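LanC-like protein GCR2 (PDB 3T33) may play a role in abscisic acid signalling as a zinc-binding plant member of the LanC-like protein family. Local coordinates at residues A[105-110]-A[134-139]. Numbering follows the deposited sequence.
Sequences KLCLEN and CALGAV
Cys107 sets its sulfur against the forked end of Leu136, with SG 4.1 Å from Leu136 CD2 and 4.2 Å from Leu136 CD1, so that the thiol meets both methyls almost equally. Its CB points at the partner helix, and SG anti to the backbone N (chi1 177°) carries the sulfur on toward Leu136. The next residue, Leu108, uses a single branch: Leu108 CD2 lies 3.8 Å from Gly137 O, a van der Waals approach to backbone, not to a side chain. The CA atoms come closest here, Leu108 CA to Gly137 CA, 6.5 Å, where Gly137 offers Leu108 bare backbone. No hydrogen bond spans the segments; a small, buried, largely apolar surface of 121 Å² illustrates how helices can pack through one cysteine, two leucines and bare backbone at a glycine. The two helices run roughly antiparallel, consistent with the alpha/alpha toroid of LanC-like proteins, away from the zinc site. Both Cys107 and Leu108 also touch Ala140, continuing the seam along helix 130-144. Leu136 reaches Ala88 of helix 84-98, so helix 130-144 is packed by helix 101-118 through this contact and by helix 174-188 through Ala138 and Val139, which meet Leu184.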
loop_
_atom_site.group_PDB
_atom_site.type_symbol
_atom_site.label_atom_id
_atom_site.label_comp_id
_atom_site.label_asym_id
_atom_site.label_seq_id
_atom_site.Cartn_x
_atom_site.Cartn_y
_atom_site.Cartn_z
ATOM N N LYS A 105 -8.359 -12.845 -17.154
ATOM C CA LYS A 105 -9.659 -12.702 -17.808
ATOM C C LYS A 105 -10.685 -12.264 -16.811
ATOM O O LYS A 105 -11.497 -11.409 -17.092
ATOM C CB LYS A 105 -10.101 -14.012 -18.510
ATOM C CG LYS A 105 -9.710 -14.018 -19.985
ATOM C CD LYS A 105 -9.433 -15.413 -20.525
ATOM C CE LYS A 105 -8.340 -15.364 -21.596
ATOM N NZ LYS A 105 -7.298 -16.484 -21.420
ATOM N N LEU A 106 -10.677 -12.872 -15.646
ATOM C CA LEU A 106 -11.729 -12.572 -14.721
ATOM C C LEU A 106 -11.540 -11.103 -14.304
ATOM O O LEU A 106 -12.525 -10.341 -14.205
ATOM C CB LEU A 106 -11.671 -13.499 -13.511
ATOM C CG LEU A 106 -12.895 -13.295 -12.613
ATOM C CD1 LEU A 106 -14.171 -13.495 -13.483
ATOM C CD2 LEU A 106 -12.885 -14.240 -11.404
ATOM N N CYS A 107 -10.265 -10.754 -14.044
ATOM C CA CYS A 107 -9.812 -9.389 -13.816
ATOM C C CYS A 107 -10.533 -8.427 -14.745
ATOM O O CYS A 107 -11.266 -7.556 -14.293
ATOM C CB CYS A 107 -8.286 -9.263 -14.047
ATOM S SG CYS A 107 -7.713 -7.501 -13.848
ATOM N N LEU A 108 -10.339 -8.639 -16.042
ATOM C CA LEU A 108 -10.925 -7.773 -17.062
ATOM C C LEU A 108 -12.432 -7.741 -17.073
ATOM O O LEU A 108 -13.017 -6.705 -17.392
ATOM C CB LEU A 108 -10.414 -8.135 -18.449
ATOM C CG LEU A 108 -9.008 -7.578 -18.626
ATOM C CD1 LEU A 108 -8.392 -8.208 -19.838
ATOM C CD2 LEU A 108 -9.013 -6.080 -18.736
ATOM N N GLU A 109 -13.052 -8.859 -16.728
ATOM C CA GLU A 109 -14.489 -8.851 -16.590
ATOM C C GLU A 109 -14.903 -7.975 -15.417
ATOM O O GLU A 109 -15.891 -7.245 -15.526
ATOM C CB GLU A 109 -15.070 -10.251 -16.393
ATOM C CG GLU A 109 -14.643 -11.223 -17.399
ATOM C CD GLU A 109 -15.508 -12.468 -17.392
ATOM O OE1 GLU A 109 -16.389 -12.633 -16.489
ATOM O OE2 GLU A 109 -15.305 -13.268 -18.343
ATOM N N ASN A 110 -14.174 -8.070 -14.293
ATOM C CA ASN A 110 -14.481 -7.200 -13.150
ATOM C C ASN A 110 -14.296 -5.717 -13.488
ATOM O O ASN A 110 -15.074 -4.888 -13.013
ATOM C CB ASN A 110 -13.584 -7.513 -11.973
ATOM C CG ASN A 110 -13.882 -8.872 -11.330
ATOM O OD1 ASN A 110 -13.415 -9.128 -10.233
ATOM N ND2 ASN A 110 -14.656 -9.720 -11.990
ATOM N N CYS A 134 -9.561 2.721 -15.044
ATOM C CA CYS A 134 -8.957 2.816 -16.341
ATOM C C CYS A 134 -7.540 2.328 -16.380
ATOM O O CYS A 134 -7.099 1.812 -17.402
ATOM C CB CYS A 134 -9.002 4.275 -16.802
ATOM S SG CYS A 134 -10.746 4.880 -17.122
ATOM N N ALA A 135 -6.759 2.561 -15.334
ATOM C CA ALA A 135 -5.345 2.221 -15.448
ATOM C C ALA A 135 -5.194 0.712 -15.338
ATOM O O ALA A 135 -4.424 0.133 -16.082
ATOM C CB ALA A 135 -4.506 2.941 -14.387
ATOM N N LEU A 136 -5.975 0.057 -14.477
ATOM C CA LEU A 136 -5.915 -1.397 -14.398
ATOM C C LEU A 136 -6.451 -1.987 -15.685
ATOM O O LEU A 136 -5.917 -2.911 -16.252
ATOM C CB LEU A 136 -6.760 -1.918 -13.243
ATOM C CG LEU A 136 -6.374 -3.183 -12.475
ATOM C CD1 LEU A 136 -7.516 -3.901 -11.725
ATOM C CD2 LEU A 136 -5.407 -4.147 -13.157
ATOM N N GLY A 137 -7.536 -1.443 -16.172
ATOM C CA GLY A 137 -8.111 -1.943 -17.425
ATOM C C GLY A 137 -7.047 -1.978 -18.481
ATOM O O GLY A 137 -6.879 -3.007 -19.139
ATOM N N ALA A 138 -6.344 -0.846 -18.658
ATOM C CA ALA A 138 -5.374 -0.703 -19.730
ATOM C C ALA A 138 -4.158 -1.634 -19.539
ATOM O O ALA A 138 -3.617 -2.144 -20.480
ATOM C CB ALA A 138 -4.886 0.788 -19.830
ATOM N N VAL A 139 -3.767 -1.859 -18.293
ATOM C CA VAL A 139 -2.600 -2.701 -18.009
ATOM C C VAL A 139 -2.989 -4.165 -18.221
ATOM O O VAL A 139 -2.301 -4.908 -18.904
ATOM C CB VAL A 139 -2.008 -2.380 -16.595
ATOM C CG1 VAL A 139 -0.958 -3.415 -16.224
ATOM C CG2 VAL A 139 -1.373 -0.952 -16.584
#